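Local coordinates for protein catechol 2,3-dioxygenase (Rhodococcus sp., PDB 2WL9) that probably catalyses the extradiol, oxygen-dependent ring cleavage of catechols at a mononuclear iron centre during the breakdown of aromatic hydrocarbons, at residues D155-A160 and L199-G204; E80-A85 and V106-P111; D228-Q233 and F252-P257. All blocks are in the same frame, centred on the assembly; numbering follows the deposited sequence. Where two conformers were deposited one is given.

Contact 1: residues D155-A160 and L199-G204; sequences DDVEEA and LAFGVG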
loop_
_atom_site.group_PDB
_atom_site.type_symbol
_atom_site.label_atom_id
_atom_site.label_comp_id
_atom_site.label_asym_id
_atom_site.label_seq_id
_atom_site.Cartn_x
_atom_site.Cartn_y
_atom_site.Cartn_z
ATOM N N ASP C 155 -27.723 34.229 20.550
ATOM C CA ASP C 155 -28.964 34.418 21.312
ATOM C C ASP C 155 -30.109 33.564 20.760
ATOM O O ASP C 155 -31.078 33.267 21.471
ATOM C CB ASP C 155 -29.365 35.900 21.336
ATOM C CG ASP C 155 -29.841 36.411 19.976
ATOM O OD1 ASP C 155 -29.219 36.083 18.940
ATOM O OD2 ASP C 155 -30.848 37.151 19.946
ATOM N N ASP C 156 -30.004 33.199 19.486
ATOM C CA ASP C 156 -30.997 32.358 18.833
ATOM C C ASP C 156 -30.278 31.193 18.166
ATOM O O ASP C 156 -29.772 31.327 17.044
ATOM C CB ASP C 156 -31.784 33.164 17.796
ATOM C CG ASP C 156 -33.004 32.424 17.268
ATOM O OD1 ASP C 156 -32.971 31.178 17.140
ATOM O OD2 ASP C 156 -34.010 33.100 16.968
ATOM N N VAL C 157 -30.242 30.063 18.863
ATOM C CA VAL C 157 -29.585 28.847 18.367
ATOM C C VAL C 157 -30.140 28.366 17.028
ATOM O O VAL C 157 -29.373 28.050 16.120
ATOM C CB VAL C 157 -29.636 27.700 19.412
ATOM C CG1 VAL C 157 -28.972 26.437 18.872
ATOM C CG2 VAL C 157 -28.955 28.127 20.696
ATOM N N GLU C 158 -31.466 28.316 16.899
ATOM C CA GLU C 158 -32.079 27.830 15.664
ATOM C C GLU C 158 -31.790 28.717 14.444
ATOM O O GLU C 158 -31.472 28.201 13.368
ATOM C CB GLU C 158 -33.587 27.597 15.826
ATOM C CG GLU C 158 -34.099 26.478 14.928
ATOM C CD GLU C 158 -35.502 26.005 15.270
ATOM O OE1 GLU C 158 -36.259 26.748 15.941
ATOM O OE2 GLU C 158 -35.854 24.882 14.848
ATOM N N GLU C 159 -31.890 30.038 14.617
ATOM C CA GLU C 159 -31.572 30.977 13.535
ATOM C C GLU C 159 -30.108 30.858 13.120
ATOM O O GLU C 159 -29.798 30.849 11.931
ATOM C CB GLU C 159 -31.891 32.425 13.928
ATOM C CG GLU C 159 -33.291 32.877 13.535
ATOM C CD GLU C 159 -33.624 34.280 14.016
ATOM O OE1 GLU C 159 -32.700 35.035 14.400
ATOM O OE2 GLU C 159 -34.824 34.625 14.011
ATOM N N ALA C 160 -29.227 30.767 14.113
ATOM C CA ALA C 160 -27.803 30.528 13.891
ATOM C C ALA C 160 -27.561 29.236 13.098
ATOM O O ALA C 160 -26.753 29.215 12.169
ATOM C CB ALA C 160 -27.065 30.484 15.220
ATOM N N LEU C 199 -17.070 25.103 14.249
ATOM C CA LEU C 199 -17.974 26.054 14.894
ATOM C C LEU C 199 -18.901 25.357 15.874
ATOM O O LEU C 199 -19.413 24.278 15.574
ATOM C CB LEU C 199 -18.806 26.765 13.824
ATOM C CG LEU C 199 -19.812 27.845 14.212
ATOM C CD1 LEU C 199 -19.111 28.991 14.906
ATOM C CD2 LEU C 199 -20.515 28.323 12.969
ATOM N N ALA C 200 -19.109 25.980 17.039
ATOM C CA ALA C 200 -20.102 25.519 18.005
ATOM C C ALA C 200 -20.763 26.693 18.737
ATOM O O ALA C 200 -20.194 27.785 18.819
ATOM C CB ALA C 200 -19.486 24.537 19.001
ATOM N N PHE C 201 -21.981 26.466 19.225
ATOM C CA PHE C 201 -22.746 27.482 19.960
ATOM C C PHE C 201 -23.912 26.852 20.742
ATOM O O PHE C 201 -24.164 25.651 20.634
ATOM C CB PHE C 201 -23.242 28.596 19.021
ATOM C CG PHE C 201 -23.844 28.096 17.738
ATOM C CD1 PHE C 201 -23.084 28.039 16.573
ATOM C CD2 PHE C 201 -25.174 27.690 17.689
ATOM C CE1 PHE C 201 -23.636 27.575 15.381
ATOM C CE2 PHE C 201 -25.733 27.224 16.508
ATOM C CZ PHE C 201 -24.963 27.167 15.348
ATOM N N GLY C 202 -24.618 27.662 21.522
ATOM C CA GLY C 202 -25.712 27.155 22.358
ATOM C C GLY C 202 -25.216 26.553 23.659
ATOM O O GLY C 202 -25.812 25.611 24.189
ATOM N N VAL C 203 -24.115 27.103 24.165
ATOM C CA VAL C 203 -23.544 26.711 25.455
ATOM C C VAL C 203 -24.056 27.617 26.582
ATOM O O VAL C 203 -23.547 27.584 27.709
ATOM C CB VAL C 203 -21.993 26.743 25.426
ATOM C CG1 VAL C 203 -21.449 25.696 24.451
ATOM C CG2 VAL C 203 -21.482 28.145 25.071
ATOM N N GLY C 204 -25.059 28.428 26.268
ATOM C CA GLY C 204 -25.656 29.331 27.245
ATOM C C GLY C 204 -25.004 30.703 27.288
ATOM O O GLY C 204 -24.146 31.016 26.451
#

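Contact 2: residues E80-A85 and V106-P111; sequences EQLKNA and VKLHDP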
loop_
_atom_site.group_PDB
_atom_site.type_symbol
_atom_site.label_atom_id
_atom_site.label_comp_id
_atom_site.label_asym_id
_atom_site.label_seq_id
_atom_site.Cartn_x
_atom_site.Cartn_y
_atom_site.Cartn_z
ATOM N N GLU C 80 -25.385 35.227 -3.817
ATOM C CA GLU C 80 -26.709 35.096 -4.421
ATOM C C GLU C 80 -27.688 34.400 -3.471
ATOM O O GLU C 80 -28.854 34.790 -3.390
ATOM C CB GLU C 80 -26.630 34.360 -5.761
ATOM C CG GLU C 80 -27.668 34.820 -6.776
ATOM C CD GLU C 80 -27.396 36.225 -7.291
ATOM O OE1 GLU C 80 -28.094 37.163 -6.852
ATOM O OE2 GLU C 80 -26.471 36.398 -8.120
ATOM N N GLN C 81 -27.196 33.390 -2.754
ATOM C CA GLN C 81 -27.970 32.685 -1.728
ATOM C C GLN C 81 -28.343 33.606 -0.559
ATOM O O GLN C 81 -29.454 33.525 -0.032
ATOM C CB GLN C 81 -27.216 31.440 -1.225
ATOM C CG GLN C 81 -27.166 30.273 -2.222
ATOM C CD GLN C 81 -26.452 29.038 -1.675
ATOM O OE1 GLN C 81 -25.227 28.904 -1.783
ATOM N NE2 GLN C 81 -27.224 28.116 -1.104
ATOM N N LEU C 82 -27.421 34.486 -0.171
ATOM C CA LEU C 82 -27.685 35.476 0.875
ATOM C C LEU C 82 -28.761 36.467 0.442
ATOM O O LEU C 82 -29.670 36.789 1.215
ATOM C CB LEU C 82 -26.400 36.221 1.259
ATOM C CG LEU C 82 -25.277 35.409 1.916
ATOM C CD1 LEU C 82 -23.981 36.221 1.949
ATOM C CD2 LEU C 82 -25.667 34.967 3.323
ATOM N N LYS C 83 -28.652 36.933 -0.800
ATOM C CA LYS C 83 -29.627 37.843 -1.391
ATOM C C LYS C 83 -31.022 37.206 -1.477
ATOM O O LYS C 83 -32.027 37.878 -1.233
ATOM C CB LYS C 83 -29.146 38.318 -2.768
ATOM C CG LYS C 83 -30.015 39.402 -3.404
ATOM C CD LYS C 83 -29.421 39.905 -4.705
ATOM C CE LYS C 83 -30.446 40.702 -5.499
ATOM N NZ LYS C 83 -29.845 41.356 -6.698
ATOM N N ASN C 84 -31.073 35.915 -1.809
ATOM C CA ASN C 84 -32.342 35.175 -1.886
ATOM C C ASN C 84 -33.001 34.997 -0.527
ATOM O O ASN C 84 -34.233 35.017 -0.418
ATOM C CB ASN C 84 -32.137 33.807 -2.536
ATOM C CG ASN C 84 -31.842 33.902 -4.021
ATOM O OD1 ASN C 84 -32.029 34.952 -4.643
ATOM N ND2 ASN C 84 -31.385 32.796 -4.600
ATOM N N ALA C 85 -32.168 34.830 0.500
ATOM C CA ALA C 85 -32.625 34.675 1.874
ATOM C C ALA C 85 -32.929 36.016 2.542
ATOM O O ALA C 85 -33.342 36.053 3.701
ATOM C CB ALA C 85 -31.585 33.899 2.686
ATOM N N VAL C 106 -16.807 39.243 1.127
ATOM C CA VAL C 106 -18.150 39.681 1.433
ATOM C C VAL C 106 -18.245 39.846 2.956
ATOM O O VAL C 106 -17.757 39.001 3.709
ATOM C CB VAL C 106 -19.185 38.678 0.827
ATOM C CG1 VAL C 106 -20.241 38.254 1.815
ATOM C CG2 VAL C 106 -19.789 39.239 -0.454
ATOM N N LYS C 107 -18.829 40.954 3.406
ATOM C CA LYS C 107 -18.982 41.210 4.840
ATOM C C LYS C 107 -20.452 41.255 5.250
ATOM O O LYS C 107 -21.276 41.895 4.582
ATOM C CB LYS C 107 -18.289 42.525 5.246
ATOM C CG LYS C 107 -16.777 42.555 5.044
ATOM C CD LYS C 107 -16.208 43.945 5.346
ATOM C CE LYS C 107 -14.691 43.929 5.430
ATOM N NZ LYS C 107 -14.112 45.300 5.421
ATOM N N LEU C 108 -20.765 40.584 6.356
ATOM C CA LEU C 108 -22.116 40.563 6.916
ATOM C C LEU C 108 -22.080 40.258 8.417
ATOM O O LEU C 108 -21.022 40.358 9.053
ATOM C CB LEU C 108 -22.991 39.548 6.157
ATOM C CG LEU C 108 -22.595 38.066 6.163
ATOM C CD1 LEU C 108 -23.824 37.189 5.927
ATOM C CD2 LEU C 108 -21.486 37.740 5.151
ATOM N N HIS C 109 -23.229 39.892 8.984
ATOM C CA HIS C 109 -23.298 39.460 10.379
ATOM C C HIS C 109 -24.127 38.197 10.523
ATOM O O HIS C 109 -25.114 38.013 9.816
ATOM C CB HIS C 109 -23.893 40.556 11.262
ATOM C CG HIS C 109 -23.024 41.761 11.389
ATOM N ND1 HIS C 109 -22.934 42.717 10.402
ATOM C CD2 HIS C 109 -22.191 42.160 12.378
ATOM C CE1 HIS C 109 -22.088 43.658 10.781
ATOM N NE2 HIS C 109 -21.624 43.343 11.976
ATOM N N ASP C 110 -23.741 37.332 11.451
ATOM C CA ASP C 110 -24.564 36.164 11.742
ATOM C C ASP C 110 -25.755 36.599 12.613
ATOM O O ASP C 110 -25.853 37.783 12.955
ATOM C CB ASP C 110 -23.725 35.008 12.330
ATOM C CG ASP C 110 -23.447 35.141 13.823
ATOM O OD1 ASP C 110 -23.890 36.110 14.477
ATOM O OD2 ASP C 110 -22.759 34.236 14.343
ATOM N N PRO C 111 -26.671 35.670 12.952
ATOM C CA PRO C 111 -27.854 36.102 13.710
ATOM C C PRO C 111 -27.545 36.572 15.128
ATOM O O PRO C 111 -28.293 37.382 15.677
ATOM C CB PRO C 111 -28.732 34.849 13.736
ATOM C CG PRO C 111 -28.312 34.081 12.526
ATOM C CD PRO C 111 -26.828 34.291 12.454
#

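Contact 3: residues D228-Q233 and F252-P257; sequences DLVRQQ and FYCANP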
loop_
_atom_site.group_PDB
_atom_site.type_symbol
_atom_site.label_atom_id
_atom_site.label_comp_id
_atom_site.label_asym_id
_atom_site.label_seq_id
_atom_site.Cartn_x
_atom_site.Cartn_y
_atom_site.Cartn_z
ATOM N N ASP C 228 3.117 22.417 29.681
ATOM C CA ASP C 228 4.130 22.624 30.712
ATOM C C ASP C 228 4.415 24.106 30.932
ATOM O O ASP C 228 4.606 24.543 32.070
ATOM C CB ASP C 228 5.426 21.874 30.380
ATOM C CG ASP C 228 5.407 20.422 30.854
ATOM O OD1 ASP C 228 4.387 19.970 31.426
ATOM O OD2 ASP C 228 6.427 19.734 30.655
ATOM N N LEU C 229 4.440 24.861 29.835
ATOM C CA LEU C 229 4.652 26.303 29.875
ATOM C C LEU C 229 3.509 27.065 30.539
ATOM O O LEU C 229 3.757 27.920 31.391
ATOM C CB LEU C 229 4.926 26.860 28.469
ATOM C CG LEU C 229 6.376 27.247 28.157
ATOM C CD1 LEU C 229 6.547 27.603 26.687
ATOM C CD2 LEU C 229 6.841 28.402 29.044
ATOM N N VAL C 230 2.269 26.754 30.153
ATOM C CA VAL C 230 1.080 27.361 30.760
ATOM C C VAL C 230 1.117 27.206 32.280
ATOM O O VAL C 230 0.877 28.174 33.020
ATOM C CB VAL C 230 -0.245 26.759 30.183
ATOM C CG1 VAL C 230 -1.453 27.175 31.014
ATOM C CG2 VAL C 230 -0.445 27.183 28.736
ATOM N N ARG C 231 1.436 25.986 32.719
ATOM C CA ARG C 231 1.509 25.636 34.139
ATOM C C ARG C 231 2.647 26.377 34.840
ATOM O O ARG C 231 2.488 26.865 35.965
ATOM C CB ARG C 231 1.699 24.125 34.300
ATOM C CG ARG C 231 0.496 23.284 33.906
ATOM C CD ARG C 231 -0.638 23.469 34.886
ATOM N NE ARG C 231 -1.784 22.622 34.579
ATOM C CZ ARG C 231 -2.971 22.762 35.153
ATOM N NH1 ARG C 231 -3.151 23.718 36.054
ATOM N NH2 ARG C 231 -3.974 21.957 34.828
ATOM N N GLN C 232 3.799 26.448 34.170
ATOM C CA GLN C 232 4.967 27.160 34.684
ATOM C C GLN C 232 4.706 28.666 34.805
ATOM O O GLN C 232 5.126 29.293 35.775
ATOM C CB GLN C 232 6.190 26.912 33.792
ATOM C CG GLN C 232 7.515 27.393 34.394
ATOM C CD GLN C 232 8.690 27.289 33.434
ATOM O OE1 GLN C 232 8.597 27.666 32.260
ATOM N NE2 GLN C 232 9.811 26.785 33.936
ATOM N N GLN C 233 4.008 29.235 33.823
ATOM C CA GLN C 233 3.752 30.681 33.796
ATOM C C GLN C 233 2.530 31.079 34.633
ATOM O O GLN C 233 2.110 32.243 34.623
ATOM C CB GLN C 233 3.629 31.188 32.354
ATOM C CG GLN C 233 4.931 31.110 31.551
ATOM C CD GLN C 233 4.942 32.024 30.330
ATOM O OE1 GLN C 233 4.233 33.034 30.281
ATOM N NE2 GLN C 233 5.756 31.671 29.334
ATOM N N PHE C 252 -6.621 20.783 26.495
ATOM C CA PHE C 252 -6.933 21.505 27.721
ATOM C C PHE C 252 -7.417 22.911 27.360
ATOM O O PHE C 252 -7.240 23.350 26.223
ATOM C CB PHE C 252 -5.743 21.515 28.695
ATOM C CG PHE C 252 -4.573 22.333 28.236
ATOM C CD1 PHE C 252 -4.367 23.611 28.749
ATOM C CD2 PHE C 252 -3.661 21.826 27.314
ATOM C CE1 PHE C 252 -3.282 24.373 28.341
ATOM C CE2 PHE C 252 -2.571 22.587 26.901
ATOM C CZ PHE C 252 -2.384 23.864 27.418
ATOM N N TYR C 253 -8.050 23.590 28.313
ATOM C CA TYR C 253 -8.573 24.940 28.106
ATOM C C TYR C 253 -7.903 25.899 29.081
ATOM O O TYR C 253 -7.972 25.690 30.297
ATOM C CB TYR C 253 -10.083 24.975 28.362
ATOM C CG TYR C 253 -10.959 24.271 27.346
ATOM C CD1 TYR C 253 -11.738 25.007 26.455
ATOM C CD2 TYR C 253 -11.044 22.877 27.302
ATOM C CE1 TYR C 253 -12.569 24.381 25.527
ATOM C CE2 TYR C 253 -11.878 22.234 26.373
ATOM C CZ TYR C 253 -12.643 22.999 25.490
ATOM O OH TYR C 253 -13.472 22.402 24.557
ATOM N N CYS C 254 -7.283 26.956 28.555
ATOM C CA CYS C 254 -6.551 27.920 29.377
ATOM C C CYS C 254 -6.849 29.367 28.984
ATOM O O CYS C 254 -7.274 29.632 27.859
ATOM C CB CYS C 254 -5.041 27.652 29.325
ATOM S SG CYS C 254 -4.221 27.966 27.730
ATOM N N ALA C 255 -6.616 30.291 29.916
ATOM C CA ALA C 255 -6.860 31.723 29.692
ATOM C C ALA C 255 -5.878 32.342 28.707
ATOM O O ALA C 255 -4.703 31.986 28.680
ATOM C CB ALA C 255 -6.810 32.485 31.013
ATOM N N ASN C 256 -6.367 33.281 27.905
ATOM C CA ASN C 256 -5.492 34.101 27.066
ATOM C C ASN C 256 -5.408 35.553 27.594
ATOM O O ASN C 256 -6.076 35.888 28.574
ATOM C CB ASN C 256 -5.893 34.004 25.580
ATOM C CG ASN C 256 -7.285 34.541 25.292
ATOM O OD1 ASN C 256 -7.689 35.597 25.782
ATOM N ND2 ASN C 256 -8.019 33.821 24.458
ATOM N N PRO C 257 -4.567 36.405 26.981
ATOM C CA PRO C 257 -4.416 37.776 27.490
ATOM C C PRO C 257 -5.672 38.639 27.409
ATOM O O PRO C 257 -5.704 39.705 28.020
ATOM C CB PRO C 257 -3.318 38.366 26.601
ATOM C CG PRO C 257 -2.585 37.197 26.077
ATOM C CD PRO C 257 -3.618 36.134 25.891
#

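Contact 1: residues D155-A160 and L199-G204
Val157 O, hydrogen-bonded to Thr161 OG1 within its own helix, also borders the aromatic partner, lying 3.8 Å from Phe201 CE2 in an oblique approach. One turn on, Ala160 sits over one face of that ring: its CB is 3.7 Å from Phe201 CE2, displaced toward the rim. Ala160 CB lies 4.1 Å from the centroid of the Phe201 ring, on a line tilted 26° from the ring normal, which meets the description of a CH-pi contact. Phe201 CG lies between its backbone N and carbonyl carbon (chi1 45°), and this turn carries the ring toward the helix.

The two branches of Val157 divide the remaining surface. Val157 CG1 meets Phe201 CE2 at 4.1 Å, while Val157 CG2 rests 3.8 Å from the CA of Gly202, whose backbone takes a left-handed conformation. The backbones come closest here, with Val157 CA and Gly202 CA 5.8 Å apart.

Asp156 caps the helix: Glu159 N bonds to Asp156 OD1 at 3.0 Å, nearly straight (173°) but from well above the carboxylate plane. An N-capped helix start laid against the end of strand 199-201, which pairs parallel with strand 149-152, is consistent with the beta-alpha-beta-beta-beta fold of the glyoxalase superfamily.

Contact 2: residues E80-A85 and V106-P111
Leu82 alone joins the helical segment 80-85 to the strand, where it meets Val106 and Leu108. Before it come Glu80 and Gln81, whose contribution is through the backbone: Glu80 O accepts from Asn84 N at 2.9 Å and Gln81 O from Ala85 N at 3.1 Å, so the last helical turn around Leu82 is regular.

Leu82 CG stands beside the backbone N and anti to the carbonyl carbon (chi1 -65°), and its forked end reaches toward that of Leu108, tip to tip. Leu108 CD1 approaches both prongs, 3.9 Å from Leu82 CD2 and 4.1 Å from Leu82 CD1. The second prong also borders Val106, with Leu82 CD1 4.3 Å from Val106 CG1, a looser touch. Because Leu82 CA and Leu108 CA are 9.7 Å apart, the side-chain ends alone bridge the gap, and no hydrogen bond crosses it.

Helix 72-84 follows strand 61-68 and precedes strands 90-91, 104-109 and 115-120, the beta-alpha-beta-beta-beta order of the vicinal oxygen chelate fold, and Leu82 rests on one face of that sheet. Ile87 and Phe89, in the connection after the helix, also pack on Leu82, making its surroundings apolar.

Past Leu82, Asn84 and Ala85 supply the amides that close the two backbone bonds, and Ala85 then packs on Leu166 of helix 157-167. The same helix also meets the strand segment: Leu108 touches Phe163, and Asp110 OD2 is hydrogen-bonded to Tyr164 OH.

Contact 3: residues D228-Q233 and F252-P257
Val230 faces Phe252 and Cys254 in a buried apolar contact between helix 220-232 and strand 250-255. These elements belong to a run of strand 210-217, the helix, and strands 237-240, 250-255 and 261-266, the beta-alpha-beta-beta-beta order of the vicinal oxygen chelate superfamily.

The tight part rests on the two Val230 methyls. Val230 CG2 is 4.0 Å from Cys254 SG and equally 4.0 Å from Phe252 CE1. It reaches the phenyl ring at its edge, near the ring plane, and the two side chains run past each other in opposite directions. Val230 CG1, anti to the backbone N (chi1 168°), lies 4.0 Å from Cys254 CB. Cys254 SG is placed between its own backbone N and carbonyl carbon (chi1 68°), which brings the sulfur close to Val230 CG2. The nearest backbone approach is 7.8 Å, from Val230 CA to Cys254 CA, and no hydrogen bond spans the gap. Val237 covers Val230 further, and the ring of His227 meets that of Phe252 edge-to-face.

The other flanks of the helix are looser. Gln232 and Gln233 are exposed at its end, and their backbone N-H groups close the last turn, Gln232 N bonding to Asp228 O at 2.9 Å. Asp228 starts away from the strand, and its OD2 is hydrogen-bonded to Gly284 N of the second subunit.

Strand alternation puts Tyr253 on the opposite face from the helix, among the iron-site residues, and its OH is hydrogen-bonded to His244 NE2.

Overall arrangement
The three contacts follow one another along the chain, each joining a helix to a strand. Contacts 1 and 2, with centres about 18 Å apart, lie in the two different glyoxalase-type regions of the chain yet touch: Pro111 CG packs 3.6 Å from Glu159 O. Tyr164, the partner of Asp110 in contact 2, also borders Phe201 of contact 1. Contacts 1 and 3 reach the same sheet; their centres are about 27 Å apart and their nearest atoms about 8 Å. The side chain of Phe201 in contact 1 is about 12 Å from the bound iron. The side chain of Phe252 in contact 3 is about 11 Å from the bound iron, so neither ring is a ligand. Contact 3 holds Tyr253, which completes the metal site with His149, His212 and Glu263. Contact 2 lies about 37 Å from contact 3, centre to centre.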